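PDB 7CSL: elongation factor 1-beta from Pyrococcus horikoshii OT-3, which probably promotes the exchange of GDP for GTP on elongation factor 1-alpha, regenerating the form that carries aminoacyl-tRNA to the ribosome. Local coordinates for residues Lys27-Ile32 / Tyr36-Val41; Glu42-Ala47 / Ala52-Val57. All coordinates share one frame; numbering follows the deposited sequence.

Contact 1. Residues Lys27-Ile32 / Tyr36-Val41; sequences KLKKVI and YGLAKV
Ile32 and Lys29 lay their aliphatic carbons against Tyr36, Leu38 and Val41, and no hydrogen bond joins the two segments. The apolar packing has two centres. Close to the connection, Ile32 CG2 sits 3.5 Å from Tyr36 CB; with chi1 at -62° this methyl lies opposite the backbone N, while CG1, beside the backbone N and anti to the carbonyl carbon, carries CD1 to the fork of Leu38, 4.1 Å from Leu38 CD2. The side chains of Ile32 and Leu38 cross at about a right angle, and Phe74 of helix 67-75 also touches Ile32.

The second centre is the hydrocarbon part of Lys29. Its extended chain passes Leu38 nearly perpendicularly, CG lying 3.8 Å from Leu38 CD2. Farther out, Lys29 CE meets Val41 CG2 at 3.7 Å, the two side chains reaching toward each other tip to tip. The lysine thus spends its methylenes on the strand and its charge on Glu25, with which NZ forms a salt bridge.

Tyr36 is held from outside the segments: OH hydrogen-bonds to Ser66 N, and the ring meets Tyr65 edge-to-face. A type I beta turn from Lys29 to Ile32 turns the chain from helix 21-29 toward strand 37-47, the sheet's outermost strand within this chain. Such a helix-to-strand connection belongs to the ferredoxin-like alpha+beta fold, with both helices on one face of a four-stranded antiparallel sheet.

Contact 2. Residues Glu42-Ala47 / Ala52-Val57; sequences EREPIA and ALKFYV
Glu42, Arg43 and Glu44 pair with Lys54, Leu53 and Ala52 in the beta hairpin of strands 37-47 and 50-59. Glu42-Lys54 and Glu44-Ala52 are antiparallel hydrogen-bonded pairs flanking the non-hydrogen-bonded pair Arg43-Leu53. Lys54 N to Glu42 O is short and nearly straight (2.7 Å, 177°), whereas Ala52 N approaches Glu44 O from above the carbonyl plane.

The side chains of Glu42, Glu44, Ala52 and Lys54 share one face. Lys54 starts with CG opposite its carbonyl carbon, then bends at chi3 (66°) and chi4; its CD comes 3.3 Å from Glu44 OE1, while NZ donates to Tyr56 OH at 2.8 Å and makes a long salt bridge to Glu42 OE1 (3.8 Å). Glu44 OE1 itself is salt-bridged to Arg11. Glu42 crosses the Tyr56 ring obliquely, its carboxylate plane 83° from the ring and CG 3.8 Å from Tyr56 CE1; Lys40 NZ holds Glu42 OE2 in a salt bridge, and Lys40 is also a cation-pi partner of the ring. A leucine in place of Tyr56 would probably cost the Lys54 ammonium its hydroxyl acceptor, leaving mainly the long bridge to Glu42 to fix its rotation, and deprive Lys40 of its aromatic partner.

On the other face, Arg43 runs out extended and its NH2 forms salt bridges with Asp22 and Glu25 of helix 21-29. Back on the face of Glu44 and Lys54, Ile46 CD1 rests 3.9 Å from Ala52 CB.

Overall arrangement
Strand 37-47 serves both contacts in succession: residues 36-41 receive Ile32 and the methylenes of Lys29 in contact 1, and residues 42-47 pair with strand 50-59 in contact 2. Contact 1 is a surface contact made by apolar packing alone, whereas contact 2 is partly buried and combines backbone hydrogen bonds with charged side chains. Their centres lie about 13 Å apart, yet they touch: Leu28 CD1 packs 3.4 Å from Phe55 CZ, beneath the helix. The pairing also continues between them, since Ala39 and Lys40 probably hydrogen-bond to the backbone of Tyr56. Both contacts approach a second protein chain, which hydrogen-bonds to Glu44 and Ile46 of contact 2 and packs against Ala39 and Lys40 of contact 1.

Contact 1. Residues Lys27-Ile32 / Tyr36-Val41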
loop_
_atom_site.group_PDB
_atom_site.type_symbol
_atom_site.label_atom_id
_atom_site.label_comp_id
_atom_site.label_asym_id
_atom_site.label_seq_id
_atom_site.Cartn_x
_atom_site.Cartn_y
_atom_site.Cartn_z
ATOM N N LYS C 27 0.361 -2.582 -28.056
ATOM C CA LYS C 27 1.691 -1.954 -28.036
ATOM C C LYS C 27 2.352 -2.084 -26.683
ATOM O O LYS C 27 3.575 -2.320 -26.567
ATOM C CB LYS C 27 1.621 -0.453 -28.399
ATOM C CG LYS C 27 1.820 -0.159 -29.888
ATOM C CD LYS C 27 1.033 1.055 -30.365
ATOM C CE LYS C 27 1.500 1.567 -31.731
ATOM N NZ LYS C 27 2.355 2.793 -31.624
ATOM N N LEU C 28 1.554 -1.861 -25.650
ATOM C CA LEU C 28 2.022 -2.006 -24.279
ATOM C C LEU C 28 2.436 -3.442 -23.990
ATOM O O LEU C 28 3.428 -3.677 -23.318
ATOM C CB LEU C 28 0.903 -1.617 -23.325
ATOM C CG LEU C 28 0.587 -0.141 -23.349
ATOM C CD1 LEU C 28 -0.756 0.097 -22.631
ATOM C CD2 LEU C 28 1.725 0.643 -22.723
ATOM N N LYS C 29 1.673 -4.399 -24.499
ATOM C CA LYS C 29 2.018 -5.801 -24.275
ATOM C C LYS C 29 3.424 -6.118 -24.803
ATOM O O LYS C 29 4.178 -6.796 -24.127
ATOM C CB LYS C 29 0.971 -6.728 -24.864
ATOM C CG LYS C 29 -0.298 -6.827 -24.032
ATOM C CD LYS C 29 -1.435 -7.459 -24.824
ATOM C CE LYS C 29 -2.548 -7.914 -23.905
ATOM N NZ LYS C 29 -3.782 -8.299 -24.645
ATOM N N LYS C 30 3.796 -5.551 -25.953
ATOM C CA LYS C 30 5.093 -5.835 -26.586
ATOM C C LYS C 30 6.314 -5.263 -25.839
ATOM O O LYS C 30 7.422 -5.656 -26.149
ATOM C CB LYS C 30 5.104 -5.332 -28.053
ATOM C CG LYS C 30 4.104 -6.060 -28.959
ATOM C CD LYS C 30 3.930 -5.362 -30.322
ATOM C CE LYS C 30 5.197 -5.459 -31.161
ATOM N NZ LYS C 30 4.967 -5.393 -32.642
ATOM N N VAL C 31 6.123 -4.307 -24.920
ATOM C CA VAL C 31 7.247 -3.694 -24.182
ATOM C C VAL C 31 7.405 -4.201 -22.743
ATOM O O VAL C 31 8.318 -3.782 -22.091
ATOM C CB VAL C 31 7.205 -2.137 -24.153
ATOM C CG1 VAL C 31 7.164 -1.580 -25.563
ATOM C CG2 VAL C 31 6.034 -1.578 -23.298
ATOM N N ILE C 32 6.516 -5.065 -22.242
ATOM C CA ILE C 32 6.800 -5.794 -20.977
ATOM C C ILE C 32 8.056 -6.675 -21.174
ATOM O O ILE C 32 8.078 -7.528 -22.052
ATOM C CB ILE C 32 5.650 -6.708 -20.557
ATOM C CG1 ILE C 32 4.371 -5.880 -20.277
ATOM C CG2 ILE C 32 6.027 -7.504 -19.308
ATOM C CD1 ILE C 32 3.110 -6.685 -20.438
ATOM N N TYR C 36 9.189 -10.735 -17.136
ATOM C CA TYR C 36 7.840 -10.501 -16.553
ATOM C C TYR C 36 6.809 -11.247 -17.385
ATOM O O TYR C 36 7.070 -11.607 -18.519
ATOM C CB TYR C 36 7.536 -9.015 -16.478
ATOM C CG TYR C 36 8.552 -8.235 -15.713
ATOM C CD1 TYR C 36 8.465 -8.092 -14.341
ATOM C CD2 TYR C 36 9.620 -7.635 -16.351
ATOM C CE1 TYR C 36 9.417 -7.373 -13.650
ATOM C CE2 TYR C 36 10.574 -6.918 -15.665
ATOM C CZ TYR C 36 10.470 -6.798 -14.318
ATOM O OH TYR C 36 11.382 -6.086 -13.609
ATOM N N GLY C 37 5.657 -11.510 -16.807
ATOM C CA GLY C 37 4.569 -12.099 -17.526
ATOM C C GLY C 37 3.381 -11.234 -17.364
ATOM O O GLY C 37 3.456 -10.200 -16.739
ATOM N N LEU C 38 2.253 -11.679 -17.892
ATOM C CA LEU C 38 1.036 -10.891 -17.868
ATOM C C LEU C 38 -0.140 -11.801 -17.615
ATOM O O LEU C 38 -0.383 -12.709 -18.392
ATOM C CB LEU C 38 0.861 -10.184 -19.220
ATOM C CG LEU C 38 -0.345 -9.277 -19.367
ATOM C CD1 LEU C 38 -0.271 -8.076 -18.434
ATOM C CD2 LEU C 38 -0.435 -8.764 -20.784
ATOM N N ALA C 39 -0.863 -11.572 -16.526
ATOM C CA ALA C 39 -2.007 -12.431 -16.194
ATOM C C ALA C 39 -3.247 -12.011 -16.965
ATOM O O ALA C 39 -3.954 -12.861 -17.439
ATOM C CB ALA C 39 -2.283 -12.462 -14.675
ATOM N N LYS C 40 -3.466 -10.702 -17.104
ATOM C CA LYS C 40 -4.615 -10.153 -17.796
ATOM C C LYS C 40 -4.568 -8.629 -17.886
ATOM O O LYS C 40 -3.843 -7.950 -17.159
ATOM C CB LYS C 40 -5.939 -10.527 -17.115
ATOM C CG LYS C 40 -6.098 -10.003 -15.703
ATOM C CD LYS C 40 -7.477 -10.371 -15.204
ATOM C CE LYS C 40 -7.731 -9.721 -13.863
ATOM N NZ LYS C 40 -9.015 -10.227 -13.333
ATOM N N VAL C 41 -5.382 -8.102 -18.780
ATOM C CA VAL C 41 -5.560 -6.667 -18.905
ATOM C C VAL C 41 -7.042 -6.403 -18.708
ATOM O O VAL C 41 -7.851 -7.043 -19.360
ATOM C CB VAL C 41 -5.108 -6.160 -20.288
ATOM C CG1 VAL C 41 -5.049 -4.642 -20.285
ATOM C CG2 VAL C 41 -3.735 -6.713 -20.627
#

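Contact 2. Residues Glu42-Ala47 / Ala52-Val57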
loop_
_atom_site.group_PDB
_atom_site.type_symbol
_atom_site.label_atom_id
_atom_site.label_comp_id
_atom_site.label_asym_id
_atom_site.label_seq_id
_atom_site.Cartn_x
_atom_site.Cartn_y
_atom_site.Cartn_z
ATOM N N GLU C 42 -7.377 -5.482 -17.811
ATOM C CA GLU C 42 -8.737 -5.056 -17.633
ATOM C C GLU C 42 -8.860 -3.597 -18.027
ATOM O O GLU C 42 -7.904 -2.837 -17.919
ATOM C CB GLU C 42 -9.168 -5.242 -16.198
ATOM C CG GLU C 42 -8.961 -6.663 -15.742
ATOM C CD GLU C 42 -9.845 -7.025 -14.597
ATOM O OE1 GLU C 42 -9.817 -6.300 -13.582
ATOM O OE2 GLU C 42 -10.534 -8.050 -14.720
ATOM N N ARG C 43 -10.059 -3.220 -18.456
ATOM C CA ARG C 43 -10.378 -1.827 -18.746
ATOM C C ARG C 43 -11.244 -1.287 -17.640
ATOM O O ARG C 43 -12.183 -1.961 -17.185
ATOM C CB ARG C 43 -11.054 -1.707 -20.104
ATOM C CG ARG C 43 -10.222 -2.355 -21.170
ATOM C CD ARG C 43 -10.575 -1.883 -22.554
ATOM N NE ARG C 43 -9.619 -2.417 -23.509
ATOM C CZ ARG C 43 -9.734 -2.339 -24.837
ATOM N NH1 ARG C 43 -10.770 -1.734 -25.407
ATOM N NH2 ARG C 43 -8.784 -2.877 -25.606
ATOM N N GLU C 44 -10.894 -0.094 -17.180
ATOM C CA GLU C 44 -11.622 0.558 -16.110
ATOM C C GLU C 44 -11.936 2.004 -16.508
ATOM O O GLU C 44 -11.000 2.867 -16.592
ATOM C CB GLU C 44 -10.845 0.514 -14.779
ATOM C CG GLU C 44 -11.751 0.681 -13.560
ATOM C CD GLU C 44 -11.041 1.195 -12.319
ATOM O OE1 GLU C 44 -9.804 1.276 -12.302
ATOM O OE2 GLU C 44 -11.734 1.517 -11.333
ATOM N N PRO C 45 -13.243 2.298 -16.709
ATOM C CA PRO C 45 -13.628 3.646 -17.086
ATOM C C PRO C 45 -13.429 4.539 -15.917
ATOM O O PRO C 45 -13.733 4.164 -14.808
ATOM C CB PRO C 45 -15.141 3.519 -17.411
ATOM C CG PRO C 45 -15.603 2.365 -16.559
ATOM C CD PRO C 45 -14.429 1.425 -16.505
ATOM N N ILE C 46 -12.919 5.729 -16.162
ATOM C CA ILE C 46 -12.657 6.703 -15.092
ATOM C C ILE C 46 -13.660 7.852 -15.131
ATOM O O ILE C 46 -14.583 7.916 -14.310
ATOM C CB ILE C 46 -11.199 7.245 -15.198
ATOM C CG1 ILE C 46 -10.215 6.085 -15.431
ATOM C CG2 ILE C 46 -10.884 8.120 -14.007
ATOM C CD1 ILE C 46 -10.128 5.070 -14.311
ATOM N N ALA C 47 -13.518 8.729 -16.116
ATOM C CA ALA C 47 -14.264 9.986 -16.145
ATOM C C ALA C 47 -14.171 10.633 -17.503
ATOM O O ALA C 47 -13.111 10.649 -18.093
ATOM C CB ALA C 47 -13.756 10.941 -15.073
ATOM N N ALA C 52 -8.931 3.746 -18.316
ATOM C CA ALA C 52 -7.627 3.166 -17.963
ATOM C C ALA C 52 -7.533 1.689 -18.411
ATOM O O ALA C 52 -8.542 0.961 -18.494
ATOM C CB ALA C 52 -7.389 3.277 -16.475
ATOM N N LEU C 53 -6.320 1.286 -18.752
ATOM C CA LEU C 53 -5.946 -0.114 -18.946
ATOM C C LEU C 53 -5.203 -0.523 -17.662
ATOM O O LEU C 53 -4.231 0.133 -17.271
ATOM C CB LEU C 53 -5.023 -0.270 -20.126
ATOM C CG LEU C 53 -5.532 -0.377 -21.582
ATOM C CD1 LEU C 53 -6.728 0.467 -21.884
ATOM C CD2 LEU C 53 -4.391 -0.032 -22.516
ATOM N N LYS C 54 -5.656 -1.601 -17.035
ATOM C CA LYS C 54 -5.014 -2.174 -15.843
ATOM C C LYS C 54 -4.368 -3.518 -16.172
ATOM O O LYS C 54 -5.034 -4.497 -16.429
ATOM C CB LYS C 54 -6.028 -2.270 -14.713
ATOM C CG LYS C 54 -6.264 -0.913 -14.055
ATOM C CD LYS C 54 -7.539 -0.901 -13.220
ATOM C CE LYS C 54 -7.499 -1.807 -12.003
ATOM N NZ LYS C 54 -8.157 -3.126 -12.226
ATOM N N PHE C 55 -3.040 -3.494 -16.234
ATOM C CA PHE C 55 -2.190 -4.626 -16.517
ATOM C C PHE C 55 -1.793 -5.375 -15.241
ATOM O O PHE C 55 -1.147 -4.818 -14.373
ATOM C CB PHE C 55 -0.918 -4.142 -17.223
ATOM C CG PHE C 55 -1.147 -3.713 -18.657
ATOM C CD1 PHE C 55 -1.762 -2.511 -18.944
ATOM C CD2 PHE C 55 -0.745 -4.521 -19.717
ATOM C CE1 PHE C 55 -1.960 -2.127 -20.261
ATOM C CE2 PHE C 55 -0.940 -4.146 -21.029
ATOM C CZ PHE C 55 -1.564 -2.970 -21.302
ATOM N N TYR C 56 -2.164 -6.641 -15.164
ATOM C CA TYR C 56 -1.796 -7.526 -14.055
ATOM C C TYR C 56 -0.461 -8.165 -14.427
ATOM O O TYR C 56 -0.406 -9.249 -15.016
ATOM C CB TYR C 56 -2.908 -8.518 -13.790
ATOM C CG TYR C 56 -4.119 -7.825 -13.235
ATOM C CD1 TYR C 56 -4.880 -6.951 -14.032
ATOM C CD2 TYR C 56 -4.485 -7.982 -11.913
ATOM C CE1 TYR C 56 -5.960 -6.254 -13.518
ATOM C CE2 TYR C 56 -5.598 -7.307 -11.387
ATOM C CZ TYR C 56 -6.334 -6.442 -12.199
ATOM O OH TYR C 56 -7.444 -5.746 -11.712
ATOM N N VAL C 57 0.614 -7.463 -14.099
ATOM C CA VAL C 57 1.967 -7.916 -14.450
ATOM C C VAL C 57 2.436 -8.952 -13.424
ATOM O O VAL C 57 2.363 -8.691 -12.239
ATOM C CB VAL C 57 2.947 -6.737 -14.510
ATOM C CG1 VAL C 57 4.328 -7.151 -15.034
ATOM C CG2 VAL C 57 2.411 -5.631 -15.445
#